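PDB 6VC5: endoglucanase from Komagataeibacter sucrofermentans, which probably catalyses the endohydrolysis of beta-1,4-glucosidic linkages in cellulose and related beta-glucans, as a glycosyl hydrolase of family 8. Local coordinates for residues A[14-19]-A[52-57]; A[122-127]-A[172-177]; A[223-228]-A[303-308]. All blocks are in the same frame, centred on the assembly; numbering follows the deposited sequence. Where two conformers were deposited one is given.

Contact 1: A[14-19]-A[52-57]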
loop_
_atom_site.group_PDB
_atom_site.type_symbol
_atom_site.label_atom_id
_atom_site.label_comp_id
_atom_site.label_asym_id
_atom_site.label_seq_id
_atom_site.Cartn_x
_atom_site.Cartn_y
_atom_site.Cartn_z
ATOM N N LYS A 14 -16.308 6.413 -11.247
ATOM C CA LYS A 14 -16.018 5.152 -11.922
ATOM C C LYS A 14 -16.198 3.943 -11.005
ATOM O O LYS A 14 -16.701 2.902 -11.448
ATOM C CB LYS A 14 -14.590 5.175 -12.474
ATOM C CG LYS A 14 -14.400 6.169 -13.612
ATOM C CD LYS A 14 -12.958 6.215 -14.080
ATOM C CE LYS A 14 -12.881 6.455 -15.581
ATOM N NZ LYS A 14 -12.740 5.179 -16.336
ATOM N N TYR A 15 -15.807 4.054 -9.728
ATOM C CA TYR A 15 -15.636 2.877 -8.890
ATOM C C TYR A 15 -16.433 2.873 -7.598
ATOM O O TYR A 15 -16.484 1.824 -6.945
ATOM C CB TYR A 15 -14.150 2.653 -8.563
ATOM C CG TYR A 15 -13.262 2.672 -9.787
ATOM C CD1 TYR A 15 -13.437 1.747 -10.816
ATOM C CD2 TYR A 15 -12.261 3.620 -9.921
ATOM C CE1 TYR A 15 -12.637 1.766 -11.945
ATOM C CE2 TYR A 15 -11.452 3.649 -11.052
ATOM C CZ TYR A 15 -11.647 2.724 -12.052
ATOM O OH TYR A 15 -10.852 2.737 -13.170
ATOM N N PHE A 16 -17.039 3.990 -7.203
ATOM C CA PHE A 16 -17.804 4.073 -5.965
ATOM C C PHE A 16 -19.271 3.735 -6.212
ATOM O O PHE A 16 -19.870 4.170 -7.201
ATOM C CB PHE A 16 -17.674 5.487 -5.391
ATOM C CG PHE A 16 -18.632 5.799 -4.260
ATOM C CD1 PHE A 16 -18.324 5.469 -2.949
ATOM C CD2 PHE A 16 -19.822 6.459 -4.514
ATOM C CE1 PHE A 16 -19.202 5.780 -1.913
ATOM C CE2 PHE A 16 -20.712 6.776 -3.483
ATOM C CZ PHE A 16 -20.404 6.441 -2.190
ATOM N N HIS A 17 -19.850 2.961 -5.298
ATOM C CA HIS A 17 -21.264 2.638 -5.323
ATOM C C HIS A 17 -21.946 3.171 -4.066
ATOM O O HIS A 17 -21.315 3.283 -3.004
ATOM C CB HIS A 17 -21.442 1.118 -5.429
ATOM C CG HIS A 17 -20.968 0.568 -6.734
ATOM N ND1 HIS A 17 -21.821 0.287 -7.780
ATOM C CD2 HIS A 17 -19.717 0.309 -7.187
ATOM C CE1 HIS A 17 -21.119 -0.153 -8.810
ATOM N NE2 HIS A 17 -19.840 -0.144 -8.478
ATOM N N PRO A 18 -23.233 3.518 -4.160
ATOM C CA PRO A 18 -23.903 4.200 -3.038
ATOM C C PRO A 18 -23.957 3.403 -1.745
ATOM O O PRO A 18 -24.111 4.013 -0.678
ATOM C CB PRO A 18 -25.313 4.475 -3.585
ATOM C CG PRO A 18 -25.147 4.475 -5.066
ATOM C CD PRO A 18 -24.088 3.447 -5.356
ATOM N N ASN A 19 -23.849 2.071 -1.795
ATOM C CA ASN A 19 -23.777 1.280 -0.570
ATOM C C ASN A 19 -22.419 1.350 0.118
ATOM O O ASN A 19 -22.278 0.796 1.220
ATOM C CB ASN A 19 -24.184 -0.183 -0.806
ATOM C CG ASN A 19 -23.274 -0.918 -1.790
ATOM O OD1 ASN A 19 -22.293 -0.371 -2.309
ATOM N ND2 ASN A 19 -23.600 -2.179 -2.041
ATOM N N PHE A 52 -17.025 9.054 2.535
ATOM C CA PHE A 52 -16.207 8.380 3.540
ATOM C C PHE A 52 -17.080 7.565 4.479
ATOM O O PHE A 52 -16.797 6.387 4.746
ATOM C CB PHE A 52 -15.399 9.401 4.353
ATOM C CG PHE A 52 -14.521 8.758 5.401
ATOM C CD1 PHE A 52 -13.201 8.444 5.104
ATOM C CD2 PHE A 52 -15.032 8.382 6.637
ATOM C CE1 PHE A 52 -12.386 7.825 6.034
ATOM C CE2 PHE A 52 -14.229 7.734 7.568
ATOM C CZ PHE A 52 -12.906 7.456 7.268
ATOM N N GLU A 53 -18.158 8.185 4.974
ATOM C CA GLU A 53 -19.006 7.570 5.993
ATOM C C GLU A 53 -19.550 6.223 5.531
ATOM O O GLU A 53 -19.493 5.234 6.272
ATOM C CB GLU A 53 -20.156 8.527 6.346
ATOM C CG GLU A 53 -20.729 8.372 7.757
ATOM C CD GLU A 53 -21.127 9.709 8.385
ATOM O OE1 GLU A 53 -21.486 9.739 9.587
ATOM O OE2 GLU A 53 -21.067 10.740 7.679
ATOM N N VAL A 54 -20.063 6.160 4.295
ATOM C CA VAL A 54 -20.648 4.910 3.800
ATOM C C VAL A 54 -19.576 3.882 3.428
ATOM O O VAL A 54 -19.794 2.676 3.584
ATOM C CB VAL A 54 -21.672 5.136 2.667
ATOM C CG1 VAL A 54 -22.868 5.972 3.172
ATOM C CG2 VAL A 54 -21.030 5.763 1.445
ATOM N N ILE A 55 -18.416 4.321 2.920
ATOM C CA ILE A 55 -17.352 3.364 2.602
ATOM C C ILE A 55 -16.847 2.682 3.871
ATOM O O ILE A 55 -16.664 1.461 3.909
ATOM C CB ILE A 55 -16.216 4.052 1.827
ATOM C CG1 ILE A 55 -16.728 4.659 0.522
ATOM C CG2 ILE A 55 -15.087 3.036 1.558
ATOM C CD1 ILE A 55 -15.778 5.693 -0.060
ATOM N N TRP A 56 -16.654 3.455 4.940
ATOM C CA TRP A 56 -16.241 2.875 6.214
ATOM C C TRP A 56 -17.317 1.967 6.814
ATOM O O TRP A 56 -17.011 0.861 7.266
ATOM C CB TRP A 56 -15.819 3.984 7.179
ATOM C CG TRP A 56 -15.643 3.541 8.611
ATOM C CD1 TRP A 56 -16.168 4.159 9.718
ATOM C CD2 TRP A 56 -14.869 2.432 9.106
ATOM N NE1 TRP A 56 -15.787 3.497 10.853
ATOM C CE2 TRP A 56 -15.001 2.429 10.511
ATOM C CE3 TRP A 56 -14.111 1.421 8.502
ATOM C CZ2 TRP A 56 -14.386 1.470 11.321
ATOM C CZ3 TRP A 56 -13.495 0.469 9.321
ATOM C CH2 TRP A 56 -13.643 0.506 10.709
ATOM N N VAL A 57 -18.579 2.407 6.838
ATOM C CA VAL A 57 -19.625 1.550 7.399
ATOM C C VAL A 57 -19.708 0.226 6.642
ATOM O O VAL A 57 -19.852 -0.844 7.251
ATOM C CB VAL A 57 -20.978 2.284 7.456
ATOM C CG1 VAL A 57 -22.094 1.315 7.779
ATOM C CG2 VAL A 57 -20.925 3.365 8.515
HETATM O O HOH W 1 -22.418 1.662 4.303
#
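Phe16 meets Val54 and Ile55 where the chain leaves helix 4-15 and runs across the side of helix 49-62. This packing is consistent with the (alpha/alpha)6 barrel known for family 8 glycosyl hydrolases. The contact sits at the surface, and segment 14-19 crosses as a loop after Tyr15.

Phe16 is the first residue past its helix. From CB, its side chain reaches segment 52-57 through the ring. The chi1 of 168° sets CG opposite the backbone N and carries the ring toward the helix. CD1 is the first atom to arrive, 3.9 Å from Ile55 CD1. Next along the same side of the ring, CE1 comes closest, 3.6 Å from Ile55 CG1. At the tip, CZ lies 3.8 Å from Val54 CG2. The two aliphatic groups therefore meet the ring at its edge, near its plane, and not over a face. Ile22, in the loop that follows, also touches Phe16.

The partners differ in their setting. Val54 points toward the loop and is partly exposed. It crosses the ring at about a right angle. Ile55 is buried, and its CG1-CD1 arm bears on the CD1-CE1 side of the ring. Ile55 also packs on Met40 of helix 33-46.

Further along, the link is polar and runs through water. No direct hydrogen bond joins the segments. Asn19 CB points away from segment 52-57. Asn19 OD1 takes the backbone N-H of Arg21 in an Asx turn, and ND2 bonds a glycerol. The backbone of Asn19 is what faces Val54. One water donates to both carbonyls, 3.2 Å from Asn19 O and 2.9 Å from Val54 O.

Contact 2: A[122-127]-A[172-177]; sequences DVLKLM and AKWTKV
Leu124 is held between two side chains of helix 172-187, the indole of Trp174 and the aliphatic chain of Lys173. Its CD1 stands over the six-membered ring of Trp174, 3.8 Å from the centroid and 8° off the normal, a clear CH-pi contact. Leu124 CB closes on Trp174 CZ2 at 3.7 Å. On the other side CD1 lies 3.7 Å from Lys173 CD. The lysine is fully extended, so its methylenes run past the leucine before the amine reaches the backbone. There Lys173 NZ makes a weak hydrogen bond of 3.4 Å to Leu124 O. Val123 CG1 touches the indole at its edge, 3.9 Å from Trp174 CH2.

Outside this shell, Thr128 OG1 bonds both Lys173 NZ and Leu124 O. Leu162, Ala165 and Thr169 of helix 159-169 pack on Trp174. Leu137 of strand 134-137 meets Val123. The local helix axes approach to 11.4 Å and cross at 68°, a separation spanned by the side chains of Leu124, Lys173 and Trp174. An alanine in place of Trp174 would leave Leu124 CD1 without its aromatic face and would probably open a gap between the two helices.

Lys173 thus serves twice, with its carbons against leucine and its ammonium near the C-terminal end of helix 110-126, where the helix dipole would probably favour a positive charge.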
loop_
_atom_site.group_PDB
_atom_site.type_symbol
_atom_site.label_atom_id
_atom_site.label_comp_id
_atom_site.label_asym_id
_atom_site.label_seq_id
_atom_site.Cartn_x
_atom_site.Cartn_y
_atom_site.Cartn_z
ATOM N N ASP A 122 -3.986 -3.976 16.850
ATOM C CA ASP A 122 -3.991 -5.368 16.411
ATOM C C ASP A 122 -2.953 -5.664 15.325
ATOM O O ASP A 122 -2.438 -6.786 15.273
ATOM C CB ASP A 122 -5.404 -5.783 16.001
ATOM C CG ASP A 122 -6.229 -6.250 17.195
ATOM O OD1 ASP A 122 -5.616 -6.629 18.224
ATOM O OD2 ASP A 122 -7.475 -6.243 17.117
ATOM N N VAL A 123 -2.618 -4.702 14.463
ATOM C CA VAL A 123 -1.483 -4.901 13.559
ATOM C C VAL A 123 -0.206 -5.133 14.359
ATOM O O VAL A 123 0.558 -6.069 14.091
ATOM C CB VAL A 123 -1.337 -3.714 12.589
ATOM C CG1 VAL A 123 -0.016 -3.814 11.803
ATOM C CG2 VAL A 123 -2.508 -3.668 11.633
ATOM N N LEU A 124 0.045 -4.285 15.357
ATOM C CA LEU A 124 1.258 -4.436 16.155
ATOM C C LEU A 124 1.267 -5.761 16.900
ATOM O O LEU A 124 2.309 -6.429 16.988
ATOM C CB LEU A 124 1.366 -3.268 17.138
ATOM C CG LEU A 124 2.732 -3.000 17.767
ATOM C CD1 LEU A 124 3.759 -2.672 16.688
ATOM C CD2 LEU A 124 2.637 -1.873 18.788
ATOM N N LYS A 125 0.113 -6.166 17.433
ATOM C CA LYS A 125 0.040 -7.373 18.251
ATOM C C LYS A 125 0.073 -8.648 17.407
ATOM O O LYS A 125 0.742 -9.618 17.777
ATOM C CB LYS A 125 -1.220 -7.332 19.114
ATOM C CG LYS A 125 -1.433 -8.568 19.973
ATOM C CD LYS A 125 -2.912 -8.762 20.292
ATOM C CE LYS A 125 -3.374 -7.877 21.443
ATOM N NZ LYS A 125 -4.150 -8.648 22.459
ATOM N N LEU A 126 -0.643 -8.677 16.283
ATOM C CA LEU A 126 -0.829 -9.911 15.528
ATOM C C LEU A 126 0.043 -10.023 14.283
ATOM O O LEU A 126 0.270 -11.142 13.812
ATOM C CB LEU A 126 -2.295 -10.054 15.095
ATOM C CG LEU A 126 -3.320 -9.969 16.228
ATOM C CD1 LEU A 126 -4.718 -9.932 15.653
ATOM C CD2 LEU A 126 -3.170 -11.131 17.204
ATOM N N MET A 127 0.529 -8.910 13.732
ATOM C CA MET A 127 1.209 -8.922 12.438
ATOM C C MET A 127 2.672 -8.522 12.533
ATOM O O MET A 127 3.259 -8.131 11.524
ATOM C CB MET A 127 0.502 -8.022 11.429
ATOM C CG MET A 127 -0.873 -8.494 11.039
ATOM S SD MET A 127 -0.851 -10.026 10.008
ATOM C CE MET A 127 -1.815 -11.066 11.072
ATOM N N ALA A 172 7.139 2.960 21.145
ATOM C CA ALA A 172 8.446 2.860 20.506
ATOM C C ALA A 172 8.585 1.623 19.620
ATOM O O ALA A 172 9.490 1.584 18.774
ATOM C CB ALA A 172 9.553 2.880 21.564
ATOM N N LYS A 173 7.718 0.618 19.787
ATOM C CA LYS A 173 7.764 -0.533 18.890
ATOM C C LYS A 173 7.458 -0.129 17.451
ATOM O O LYS A 173 7.995 -0.732 16.512
ATOM C CB LYS A 173 6.808 -1.624 19.382
ATOM C CG LYS A 173 6.975 -2.971 18.692
ATOM C CD LYS A 173 6.013 -4.001 19.272
ATOM C CE LYS A 173 6.041 -5.307 18.485
ATOM N NZ LYS A 173 5.028 -6.274 19.008
ATOM N N TRP A 174 6.628 0.901 17.251
ATOM C CA TRP A 174 6.388 1.374 15.890
ATOM C C TRP A 174 7.660 1.947 15.284
ATOM O O TRP A 174 7.936 1.748 14.094
ATOM C CB TRP A 174 5.250 2.398 15.864
ATOM C CG TRP A 174 3.887 1.785 15.981
ATOM C CD1 TRP A 174 3.000 1.965 16.999
ATOM C CD2 TRP A 174 3.258 0.889 15.055
ATOM N NE1 TRP A 174 1.854 1.247 16.763
ATOM C CE2 TRP A 174 1.984 0.576 15.577
ATOM C CE3 TRP A 174 3.645 0.323 13.840
ATOM C CZ2 TRP A 174 1.095 -0.276 14.921
ATOM C CZ3 TRP A 174 2.760 -0.529 13.194
ATOM C CH2 TRP A 174 1.502 -0.817 13.738
ATOM N N THR A 175 8.460 2.642 16.096
ATOM C CA THR A 175 9.745 3.147 15.628
ATOM C C THR A 175 10.660 2.001 15.216
ATOM O O THR A 175 11.351 2.087 14.193
ATOM C CB THR A 175 10.388 3.978 16.740
ATOM O OG1 THR A 175 9.473 5.003 17.143
ATOM C CG2 THR A 175 11.678 4.623 16.250
ATOM N N LYS A 176 10.646 0.906 15.985
ATOM C CA LYS A 176 11.489 -0.241 15.662
ATOM C C LYS A 176 11.025 -0.922 14.379
ATOM O O LYS A 176 11.849 -1.311 13.545
ATOM C CB LYS A 176 11.500 -1.236 16.819
ATOM C CG LYS A 176 12.451 -2.410 16.609
ATOM C CD LYS A 176 12.484 -3.334 17.816
ATOM C CE LYS A 176 13.750 -4.186 17.827
ATOM N NZ LYS A 176 13.694 -5.295 16.826
ATOM N N VAL A 177 9.711 -1.064 14.197
ATOM C CA VAL A 177 9.187 -1.662 12.966
ATOM C C VAL A 177 9.602 -0.848 11.746
ATOM O O VAL A 177 10.045 -1.400 10.727
ATOM C CB VAL A 177 7.661 -1.829 13.047
ATOM C CG1 VAL A 177 7.112 -2.256 11.674
ATOM C CG2 VAL A 177 7.300 -2.846 14.100
#

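Contact 3: A[223-228]-A[303-308]; sequences AIRVPL and AALTML
Ile224 and Leu305 open a buried contact near the centre of the chain, consistent with the (alpha/alpha)6 barrel fold known for family 8. It joins segment 223-228, on helix 225-232, to the middle of helix 300-313. No hydrogen bond crosses between the two segments.

Ile224 points toward segment 303-308. Its CG2 branch meets Leu305 CD2 at 4.1 Å, a loose apolar touch. Tyr276 and Val279 of helix 274-282 also pack on this isoleucine, and Val279 reaches Leu305 as well.

Arg225 comes next. It was modelled in two conformers, so the position of its guanidinium end is uncertain, and the contacts given here are those of one conformer. In it the side chain runs alongside Leu305 in the opposite direction. Its CG passes 3.9 Å from Leu305 CD1. The same methyl lies over one face of the guanidinium, 3.6 Å from Arg225 NH2. In this conformer the leucine thus gives the arginine an apolar bed. At the charged end, Glu34 may form a long, weak ion pair with NH1.

The backbone then turns, with Val226 N bonded to Ala223 O at 2.9 Å.

Leu228 returns to the interface one turn after Ile224. Its chi1 of -174° swings CG away from the backbone N and out toward helix 300-313. It crosses Leu308 at about a right angle, and Ala312 on the same helix touches it too. The contact ends with Leu228 CD2 set 4.0 Å from Leu308 CB.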
loop_
_atom_site.group_PDB
_atom_site.type_symbol
_atom_site.label_atom_id
_atom_site.label_comp_id
_atom_site.label_asym_id
_atom_site.label_seq_id
_atom_site.Cartn_x
_atom_site.Cartn_y
_atom_site.Cartn_z
ATOM N N ALA A 223 5.754 -3.939 -5.828
ATOM C CA ALA A 223 6.979 -3.270 -5.438
ATOM C C ALA A 223 7.044 -1.814 -5.869
ATOM O O ALA A 223 7.755 -1.053 -5.293
ATOM C CB ALA A 223 8.209 -4.037 -5.907
ATOM N N ILE A 224 6.238 -1.444 -6.841
ATOM C CA ILE A 224 6.303 -0.099 -7.364
ATOM C C ILE A 224 5.719 0.826 -6.321
ATOM O O ILE A 224 6.149 1.960 -6.261
ATOM C CB ILE A 224 5.412 0.029 -8.634
ATOM C CG1 ILE A 224 5.486 1.420 -9.265
ATOM C CG2 ILE A 224 3.959 -0.259 -8.291
ATOM C CD1 ILE A 224 6.849 1.728 -9.825
ATOM N N ARG A 225 5.015 0.393 -5.308
ATOM C CA ARG A 225 4.678 1.270 -4.212
ATOM C C ARG A 225 5.834 1.659 -3.295
ATOM O O ARG A 225 5.715 2.573 -2.534
ATOM C CB ARG A 225 3.454 0.763 -3.457
ATOM C CG ARG A 225 2.191 0.870 -4.304
ATOM C CD ARG A 225 0.898 0.659 -3.540
ATOM N NE ARG A 225 -0.100 0.054 -4.425
ATOM C CZ ARG A 225 -1.117 0.686 -5.015
ATOM N NH1 ARG A 225 -1.909 0.023 -5.799
ATOM N NH2 ARG A 225 -1.359 1.962 -4.816
ATOM N N VAL A 226 6.858 0.831 -3.254
ATOM C CA VAL A 226 7.938 1.055 -2.296
ATOM C C VAL A 226 8.601 2.427 -2.425
ATOM O O VAL A 226 8.647 3.167 -1.465
ATOM C CB VAL A 226 8.987 -0.085 -2.317
ATOM C CG1 VAL A 226 10.196 0.269 -1.456
ATOM C CG2 VAL A 226 8.343 -1.369 -1.812
ATOM N N PRO A 227 9.113 2.766 -3.596
ATOM C CA PRO A 227 9.700 4.109 -3.715
ATOM C C PRO A 227 8.700 5.216 -3.400
ATOM O O PRO A 227 9.085 6.237 -2.820
ATOM C CB PRO A 227 10.205 4.151 -5.169
ATOM C CG PRO A 227 9.424 3.065 -5.882
ATOM C CD PRO A 227 9.246 1.996 -4.848
ATOM N N LEU A 228 7.415 5.015 -3.708
ATOM C CA LEU A 228 6.415 6.031 -3.384
ATOM C C LEU A 228 6.256 6.214 -1.876
ATOM O O LEU A 228 6.283 7.344 -1.376
ATOM C CB LEU A 228 5.079 5.688 -4.031
ATOM C CG LEU A 228 4.056 6.812 -3.830
ATOM C CD1 LEU A 228 4.490 8.071 -4.572
ATOM C CD2 LEU A 228 2.690 6.359 -4.281
ATOM N N ALA A 303 -5.498 3.883 -11.836
ATOM C CA ALA A 303 -6.179 5.028 -11.241
ATOM C C ALA A 303 -5.872 5.152 -9.748
ATOM O O ALA A 303 -5.591 6.247 -9.249
ATOM C CB ALA A 303 -7.687 4.917 -11.472
ATOM N N ALA A 304 -5.914 4.036 -9.017
ATOM C CA ALA A 304 -5.625 4.087 -7.590
ATOM C C ALA A 304 -4.174 4.484 -7.324
ATOM O O ALA A 304 -3.904 5.286 -6.422
ATOM C CB ALA A 304 -5.970 2.748 -6.931
ATOM N N LEU A 305 -3.233 3.949 -8.107
ATOM C CA LEU A 305 -1.829 4.302 -7.901
ATOM C C LEU A 305 -1.572 5.777 -8.210
ATOM O O LEU A 305 -0.815 6.450 -7.494
ATOM C CB LEU A 305 -0.941 3.390 -8.753
ATOM C CG LEU A 305 0.573 3.544 -8.599
ATOM C CD1 LEU A 305 1.042 3.300 -7.166
ATOM C CD2 LEU A 305 1.262 2.570 -9.545
ATOM N N THR A 306 -2.198 6.294 -9.271
ATOM C CA THR A 306 -2.080 7.708 -9.598
ATOM C C THR A 306 -2.645 8.579 -8.480
ATOM O O THR A 306 -2.018 9.565 -8.077
ATOM C CB THR A 306 -2.791 7.965 -10.927
ATOM O OG1 THR A 306 -2.173 7.173 -11.952
ATOM C CG2 THR A 306 -2.698 9.450 -11.329
ATOM N N MET A 307 -3.809 8.207 -7.930
ATOM C CA MET A 307 -4.362 8.958 -6.807
ATOM C C MET A 307 -3.415 8.968 -5.610
ATOM O O MET A 307 -3.245 10.009 -4.961
ATOM C CB MET A 307 -5.712 8.384 -6.378
ATOM C CG MET A 307 -6.893 8.753 -7.226
ATOM S SD MET A 307 -7.469 10.481 -7.128
ATOM C CE MET A 307 -6.675 11.205 -5.685
ATOM N N LEU A 308 -2.802 7.821 -5.296
ATOM C CA LEU A 308 -1.823 7.768 -4.211
ATOM C C LEU A 308 -0.689 8.761 -4.455
ATOM O O LEU A 308 -0.209 9.422 -3.523
ATOM C CB LEU A 308 -1.264 6.353 -4.127
ATOM C CG LEU A 308 -1.902 5.194 -3.365
ATOM C CD1 LEU A 308 -2.036 5.402 -1.855
ATOM C CD2 LEU A 308 -3.246 4.801 -4.002
#

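How the contacts relate
From the N terminus, contact 1 closes first: the chain leaves helix 4-15, passes through helix 33-46 and returns along helix 49-62. Contact 2 follows, joining helix 110-126 to helix 172-187 across a stretch of strands and one helix, 159-169. Contact 3 closes the longest loop, from helix 225-232 to helix 300-313 near the C terminus. The three are in series, neither nested nor crossed. Contacts 1 and 3 touch: Tyr15 CE2 packs on Ala303 CB at 4.0 Å, bringing the first and last helices together. Helix 33-46 borders both. Contact 2 stands apart, its nearest atoms about 11 Å from those of contact 1 and about 12 Å from those of contact 3.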